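Local coordinates for protein Ufm1-specific protease (Caenorhabditis elegans, PDB 5EJJ) that cleaves at the C-terminal glycine of the ubiquitin-like modifier UFM-1, acting as a thiol protease, and is needed to localise certain odorant receptors to olfactory cilia, at residues Arg161-Asn166 and Val172-Lys177; Ala481-Phe484 and Gly488-Val491; Leu498-Leu503 and Ala543-Lys548. All coordinates share one frame; numbering follows the deposited sequence.

Contact 1 of 3, residues Arg161-Asn166 and Val172-Lys177; sequences RFTYLN and VIREQK
Y164 and I173 face each other in an antiparallel beta hairpin whose arms are strands 163-166 and 171-173, the latter outermost in a mixed five-stranded sheet. They form a hydrogen-bonded pair: Y164 N donates to I173 O at 2.7 Å in a nearly straight bond (175° at the hydrogen), and I173 N returns a 2.7 Å bond to Y164 O. The same two oxygens take weaker CA-H contacts, with V172 CA 3.3 Å from Y164 O. Both side chains of this pair lie on one face, CB of Y164 4.3 Å from CB of I173, and helix 253-280 covers them there through S260 and Y257. On the other face L165 and V172 make the next, non-hydrogen-bonded pair. With CG of L165 anti to the backbone N (chi1 -165°) and chi2 at 82°, CD1 of L165 lies 3.6 Å from CB of V172. T163 and R174 run side by side and point the same way, the R174 CG methylene lying along the T163 side chain. Further along, beyond the Y164-I173 pair, a water bridges the two segments, donating to F162 O at 2.6 Å and accepting from E175 N at 2.8 Å. Strand 163-166 also pairs with strand 199-205 through T163 and L165, an arrangement typical of a beta hairpin added to the margin of a larger sheet.

Contact 2 of 3, residues Ala481-Phe484 and Gly488-Val491; sequences ARHF and GTPV
H483 and F484, the last two residues of helix 477-484, meet the loop that leads into strand 491-494, so the contact belongs to the short connection between this helix and strand in the peptidase C78 domain. H483 uses both its backbone and its ring. Its carbonyl O accepts G488 N, five residues on, at 3.1 Å; the N-H is almost perfectly aimed (178°) but comes from above the carbonyl plane. G488 has a positive phi (53°), and its N sits over one face of the H483 imidazole. CG anti to the backbone N (chi1 167°) brings that ring up beside the loop, where NE2 of H483 donates to T489 O at 3.0 Å, the acceptor lying close to the ring plane. T489 OG1 lies at the ring edge and is hydrogen-bonded to O of P557, the last residue of strand 552-557. Imidazole and V491 slide past each other in opposite directions, CD2 of H483 3.4 Å from CG2 of V491. F484 follows, its ring beside the same carbonyl: CE1 of F484 is 3.3 Å from T489 O, the oxygen that also accepts H483 NE2. P490 CA stands at the edge of the phenyl ring. The side chains of F484 and V491 cross at a slant, while V491 also packs on M554 and L556 of strand 552-557. A single methyl thus touches both aromatic side chains, CG2 of V491 lying 4.0 Å from CZ of F484.

Contact 3 of 3, residues Leu498-Leu503 and Ala543-Lys548; sequences LAHTIL and ASFWSK
Strand 499-507 runs extended past the irregular loop 543-548, and the alternation of its residues turns H500 and I502 toward F545 and W546 while T501 between them points away. H500 meets F545 rim to rim, neither ring over the face of the other: CD2 of H500 is 3.4 Å from CE2 of F545, the ring centroids are 5.6 Å apart and the planes are inclined at 40°. The phenyl CE2 lies in the plane of the imidazole. CG of F545 is anti to the backbone N (chi1 179°), which carries the ring out from the loop to the histidine edge. Across the imidazole from this edge, ND1 of H500 donates to O of its neighbour A499 at 2.6 Å, from above the carbonyl plane, which probably helps to restrain the rotation of the imidazole. W546 brings the six-membered end of its indole to both strand residues, CZ3 4.1 Å from CD2 of H500 and CZ2 3.7 Å from CD1 of I502, the isoleucine arriving from the opposite direction. The indole is itself flanked: F545 CD2 sits over one face, offset toward the rim, and F516 packs on it edge-to-face. The H500 ring also meets that of H522, an inferred catalytic residue, and A499 touches C396, the inferred nucleophile. Through H500 and A499, strand 499-507 thus borders the inferred Cys-His site of a clan CA, papain-like cysteine protease.

Contact 1 stands apart on the opposite side of the chain's centre from the other two, its centre 47 Å from that of contact 2 and 53 Å from that of contact 3, and it lies away from the catalytic residues. Contacts 2 and 3 are neighbours in the peptidase C78 domain, centres 15 Å apart, and share one antiparallel sheet: V491 O and I502 N are probably hydrogen-bonded between strands 491-494 and 499-507. The F484 ring packs against I502, which also belongs to contact 3. Only contact 3 borders the active site, the nearest side-chain atoms of H500 lying about 3 Å from H522, an inferred catalytic residue, and about 4 Å from D520, assigned by similarity.

Contact 1 of 3, residues Arg161-Asn166 and Val172-Lys177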
# COMPACT_ATOMS: atom_id res chain seq x y z
N ARG A 161 -24.88 16.84 4.79
CA ARG A 161 -25.52 16.95 6.08
C ARG A 161 -24.90 15.99 7.14
O ARG A 161 -25.30 15.98 8.31
CB ARG A 161 -27.03 16.73 5.92
CG ARG A 161 -27.92 17.18 7.11
CD ARG A 161 -27.94 18.73 7.38
NE ARG A 161 -29.05 19.12 8.26
CZ ARG A 161 -29.03 19.07 9.60
NH1 ARG A 161 -27.95 18.64 10.24
NH2 ARG A 161 -30.11 19.45 10.29
N PHE A 162 -23.90 15.20 6.74
CA PHE A 162 -23.25 14.32 7.70
C PHE A 162 -22.31 15.12 8.61
O PHE A 162 -21.85 16.21 8.26
CB PHE A 162 -22.43 13.26 7.00
CG PHE A 162 -23.22 12.35 6.13
CD1 PHE A 162 -24.59 12.30 6.21
CD2 PHE A 162 -22.57 11.52 5.22
CE1 PHE A 162 -25.31 11.44 5.39
CE2 PHE A 162 -23.28 10.65 4.41
CZ PHE A 162 -24.64 10.62 4.49
N THR A 163 -22.00 14.55 9.76
CA THR A 163 -21.12 15.16 10.74
C THR A 163 -20.13 14.11 11.20
O THR A 163 -20.49 12.94 11.39
CB THR A 163 -21.94 15.64 11.95
OG1 THR A 163 -22.77 16.72 11.54
CG2 THR A 163 -21.05 16.08 13.11
N TYR A 164 -18.87 14.50 11.34
CA TYR A 164 -17.87 13.53 11.75
C TYR A 164 -17.28 13.99 13.06
O TYR A 164 -16.94 15.17 13.23
CB TYR A 164 -16.78 13.34 10.68
CG TYR A 164 -17.31 13.02 9.30
CD1 TYR A 164 -17.70 14.04 8.43
CD2 TYR A 164 -17.43 11.69 8.86
CE1 TYR A 164 -18.19 13.75 7.18
CE2 TYR A 164 -17.92 11.39 7.61
CZ TYR A 164 -18.29 12.43 6.78
OH TYR A 164 -18.77 12.16 5.52
N LEU A 165 -17.13 13.06 13.99
CA LEU A 165 -16.81 13.42 15.34
C LEU A 165 -15.75 12.51 15.93
O LEU A 165 -15.86 11.29 15.84
CB LEU A 165 -18.09 13.31 16.16
CG LEU A 165 -18.01 13.99 17.52
CD1 LEU A 165 -18.27 15.51 17.34
CD2 LEU A 165 -18.97 13.29 18.50
N ASN A 166 -14.70 13.10 16.51
CA ASN A 166 -13.72 12.35 17.28
C ASN A 166 -13.81 12.83 18.71
O ASN A 166 -13.60 14.01 18.99
CB ASN A 166 -12.29 12.57 16.76
CG ASN A 166 -11.23 11.84 17.62
OD1 ASN A 166 -10.93 12.25 18.74
ND2 ASN A 166 -10.66 10.76 17.09
N VAL A 172 -14.62 18.00 15.56
CA VAL A 172 -15.85 17.88 14.82
C VAL A 172 -15.70 18.44 13.40
O VAL A 172 -15.30 19.59 13.20
CB VAL A 172 -17.07 18.48 15.61
CG1 VAL A 172 -16.80 19.89 16.04
CG2 VAL A 172 -18.34 18.44 14.79
N ILE A 173 -15.98 17.60 12.40
CA ILE A 173 -16.12 18.08 11.03
C ILE A 173 -17.59 18.06 10.63
O ILE A 173 -18.29 17.05 10.80
CB ILE A 173 -15.27 17.28 10.03
CG1 ILE A 173 -13.81 17.26 10.49
CG2 ILE A 173 -15.35 17.90 8.63
CD1 ILE A 173 -13.07 16.08 9.95
N ARG A 174 -18.05 19.18 10.08
CA ARG A 174 -19.47 19.41 9.89
C ARG A 174 -19.52 20.59 8.96
O ARG A 174 -18.56 21.34 8.89
CB ARG A 174 -20.09 19.80 11.22
CG ARG A 174 -21.59 19.51 11.39
CD ARG A 174 -22.17 20.26 12.61
NE ARG A 174 -21.68 21.65 12.58
CZ ARG A 174 -20.69 22.14 13.33
NH1 ARG A 174 -20.07 21.37 14.23
NH2 ARG A 174 -20.33 23.41 13.18
N GLU A 175 -20.62 20.74 8.23
CA GLU A 175 -20.80 21.90 7.35
C GLU A 175 -20.80 23.16 8.22
O GLU A 175 -21.05 23.08 9.42
CB GLU A 175 -22.08 21.76 6.54
CG GLU A 175 -22.27 22.78 5.43
CD GLU A 175 -23.73 22.90 4.99
OE1 GLU A 175 -24.63 22.38 5.71
OE2 GLU A 175 -23.98 23.52 3.93
N GLN A 176 -20.51 24.30 7.61
CA GLN A 176 -20.19 25.53 8.33
C GLN A 176 -20.18 26.68 7.33
O GLN A 176 -19.73 26.51 6.20
CB GLN A 176 -18.77 25.46 8.92
CG GLN A 176 -18.64 25.03 10.38
CD GLN A 176 -17.17 24.92 10.80
OE1 GLN A 176 -16.26 24.86 9.95
NE2 GLN A 176 -16.93 24.90 12.12
N LYS A 177 -20.67 27.84 7.75
CA LYS A 177 -20.52 29.05 6.94
C LYS A 177 -19.01 29.36 6.91
O LYS A 177 -18.32 29.12 7.91
CB LYS A 177 -21.29 30.23 7.55
CG LYS A 177 -22.68 29.89 8.11
CD LYS A 177 -22.98 30.72 9.37
CE LYS A 177 -24.37 30.46 9.94
NZ LYS A 177 -24.57 31.13 11.27
O HOH W 1 -22.33 18.63 7.47

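Contact 2 of 3, residues Ala481-Phe484 and Gly488-Val491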
# COMPACT_ATOMS: atom_id res chain seq x y z
N ALA A 481 22.44 -9.32 -1.85
CA ALA A 481 21.86 -8.12 -2.46
C ALA A 481 20.96 -8.53 -3.63
O ALA A 481 19.84 -8.04 -3.77
CB ALA A 481 22.96 -7.19 -2.94
N ARG A 482 21.48 -9.43 -4.46
CA ARG A 482 20.73 -9.97 -5.58
C ARG A 482 19.39 -10.54 -5.13
O ARG A 482 18.40 -10.46 -5.86
CB ARG A 482 21.54 -11.06 -6.27
CG ARG A 482 20.85 -11.70 -7.45
CD ARG A 482 21.39 -11.15 -8.75
NE ARG A 482 20.45 -11.34 -9.85
CZ ARG A 482 19.65 -10.39 -10.33
NH1 ARG A 482 19.68 -9.16 -9.81
NH2 ARG A 482 18.83 -10.66 -11.34
N HIS A 483 19.36 -11.12 -3.93
CA HIS A 483 18.12 -11.67 -3.39
C HIS A 483 17.11 -10.56 -3.19
O HIS A 483 16.04 -10.58 -3.80
CB HIS A 483 18.35 -12.37 -2.04
CG HIS A 483 17.08 -12.67 -1.30
ND1 HIS A 483 16.16 -13.62 -1.73
CD2 HIS A 483 16.56 -12.14 -0.16
CE1 HIS A 483 15.14 -13.65 -0.88
NE2 HIS A 483 15.37 -12.77 0.08
N PHE A 484 17.47 -9.61 -2.33
CA PHE A 484 16.60 -8.48 -2.01
C PHE A 484 16.07 -7.70 -3.23
O PHE A 484 14.97 -7.18 -3.20
CB PHE A 484 17.33 -7.52 -1.08
CG PHE A 484 17.44 -8.01 0.33
CD1 PHE A 484 16.33 -8.48 1.00
CD2 PHE A 484 18.65 -7.99 0.99
CE1 PHE A 484 16.44 -8.92 2.31
CE2 PHE A 484 18.76 -8.42 2.30
CZ PHE A 484 17.66 -8.88 2.96
N GLY A 488 13.11 -10.32 -2.78
CA GLY A 488 12.81 -9.25 -1.85
C GLY A 488 12.14 -9.60 -0.53
O GLY A 488 11.49 -8.76 0.07
N THR A 489 12.31 -10.84 -0.08
CA THR A 489 11.76 -11.30 1.20
C THR A 489 12.74 -11.14 2.36
O THR A 489 13.96 -11.11 2.14
CB THR A 489 11.41 -12.76 1.11
OG1 THR A 489 12.53 -13.46 0.52
CG2 THR A 489 10.19 -12.94 0.24
N PRO A 490 12.23 -11.05 3.59
CA PRO A 490 13.19 -10.93 4.68
C PRO A 490 13.98 -12.23 4.77
O PRO A 490 13.47 -13.30 4.41
CB PRO A 490 12.32 -10.74 5.93
CG PRO A 490 10.92 -10.50 5.42
CD PRO A 490 10.85 -11.17 4.08
N VAL A 491 15.22 -12.14 5.22
CA VAL A 491 16.12 -13.28 5.25
C VAL A 491 16.36 -13.72 6.69
O VAL A 491 16.70 -12.89 7.55
CB VAL A 491 17.46 -12.94 4.56
CG1 VAL A 491 18.53 -13.95 4.92
CG2 VAL A 491 17.25 -12.88 3.06

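Contact 3 of 3, residues Leu498-Leu503 and Ala543-Lys548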
# COMPACT_ATOMS: atom_id res chain seq x y z
N LEU A 498 22.21 -18.24 17.90
CA LEU A 498 21.17 -17.22 17.73
C LEU A 498 20.56 -17.15 16.33
O LEU A 498 21.12 -17.65 15.37
CB LEU A 498 21.73 -15.86 18.13
CG LEU A 498 22.03 -15.75 19.62
CD1 LEU A 498 22.69 -14.43 19.97
CD2 LEU A 498 20.74 -15.97 20.42
N ALA A 499 19.39 -16.52 16.24
CA ALA A 499 18.71 -16.33 14.96
C ALA A 499 18.32 -14.87 14.79
O ALA A 499 17.78 -14.26 15.71
CB ALA A 499 17.47 -17.22 14.87
N HIS A 500 18.63 -14.31 13.62
CA HIS A 500 18.25 -12.93 13.29
C HIS A 500 17.55 -12.86 11.92
O HIS A 500 17.63 -13.80 11.10
CB HIS A 500 19.48 -12.01 13.27
CG HIS A 500 20.15 -11.85 14.61
ND1 HIS A 500 19.66 -12.41 15.76
CD2 HIS A 500 21.27 -11.17 14.95
CE1 HIS A 500 20.46 -12.09 16.78
NE2 HIS A 500 21.43 -11.33 16.31
N THR A 501 16.85 -11.76 11.67
CA THR A 501 16.29 -11.51 10.34
C THR A 501 17.08 -10.40 9.64
O THR A 501 17.37 -9.37 10.25
CB THR A 501 14.81 -11.13 10.40
OG1 THR A 501 14.17 -11.82 11.48
CG2 THR A 501 14.13 -11.51 9.09
N ILE A 502 17.44 -10.63 8.38
CA ILE A 502 18.15 -9.61 7.61
C ILE A 502 17.22 -8.90 6.61
O ILE A 502 16.65 -9.52 5.70
CB ILE A 502 19.38 -10.19 6.87
CG1 ILE A 502 20.45 -10.61 7.87
CG2 ILE A 502 19.97 -9.17 5.90
CD1 ILE A 502 21.68 -11.24 7.23
N LEU A 503 17.08 -7.59 6.78
CA LEU A 503 16.17 -6.78 5.98
C LEU A 503 16.85 -6.09 4.80
O LEU A 503 16.19 -5.72 3.84
CB LEU A 503 15.48 -5.75 6.86
CG LEU A 503 14.61 -6.41 7.93
CD1 LEU A 503 14.02 -5.37 8.84
CD2 LEU A 503 13.54 -7.23 7.26
N ALA A 543 30.01 -5.48 9.31
CA ALA A 543 30.33 -6.90 9.04
C ALA A 543 30.93 -7.62 10.25
O ALA A 543 30.90 -8.85 10.33
CB ALA A 543 31.24 -7.04 7.81
N SER A 544 31.45 -6.84 11.20
CA SER A 544 31.96 -7.32 12.48
C SER A 544 30.84 -7.61 13.50
O SER A 544 31.02 -7.45 14.70
CB SER A 544 32.91 -6.27 13.08
OG SER A 544 32.19 -5.13 13.52
N PHE A 545 29.68 -8.02 12.99
CA PHE A 545 28.52 -8.36 13.82
C PHE A 545 28.38 -9.88 13.84
O PHE A 545 27.90 -10.45 14.82
CB PHE A 545 27.27 -7.69 13.24
CG PHE A 545 25.99 -7.98 13.98
CD1 PHE A 545 25.71 -7.34 15.18
CD2 PHE A 545 25.04 -8.84 13.45
CE1 PHE A 545 24.50 -7.57 15.86
CE2 PHE A 545 23.83 -9.08 14.11
CZ PHE A 545 23.56 -8.44 15.32
N TRP A 546 28.83 -10.52 12.77
CA TRP A 546 28.79 -11.98 12.70
C TRP A 546 30.05 -12.63 13.29
O TRP A 546 31.18 -12.26 12.93
CB TRP A 546 28.61 -12.42 11.24
CG TRP A 546 27.53 -11.67 10.49
CD1 TRP A 546 27.69 -10.95 9.34
CD2 TRP A 546 26.14 -11.58 10.84
NE1 TRP A 546 26.49 -10.42 8.95
CE2 TRP A 546 25.52 -10.79 9.85
CE3 TRP A 546 25.37 -12.09 11.88
CZ2 TRP A 546 24.17 -10.50 9.88
CZ3 TRP A 546 24.02 -11.80 11.91
CH2 TRP A 546 23.44 -11.01 10.92
N SER A 547 29.86 -13.60 14.20
CA SER A 547 30.98 -14.31 14.84
C SER A 547 31.85 -15.06 13.82
O SER A 547 31.36 -15.93 13.09
CB SER A 547 30.46 -15.26 15.93
OG SER A 547 31.52 -15.81 16.71
N LYS A 548 33.14 -14.73 13.79
CA LYS A 548 34.06 -15.23 12.78
C LYS A 548 34.47 -16.68 13.05
O LYS A 548 34.94 -17.38 12.16
CB LYS A 548 35.31 -14.35 12.72
CG LYS A 548 35.07 -12.89 13.07
CD LYS A 548 35.94 -12.45 14.25
CE LYS A 548 35.73 -13.33 15.48
NZ LYS A 548 34.34 -13.27 16.03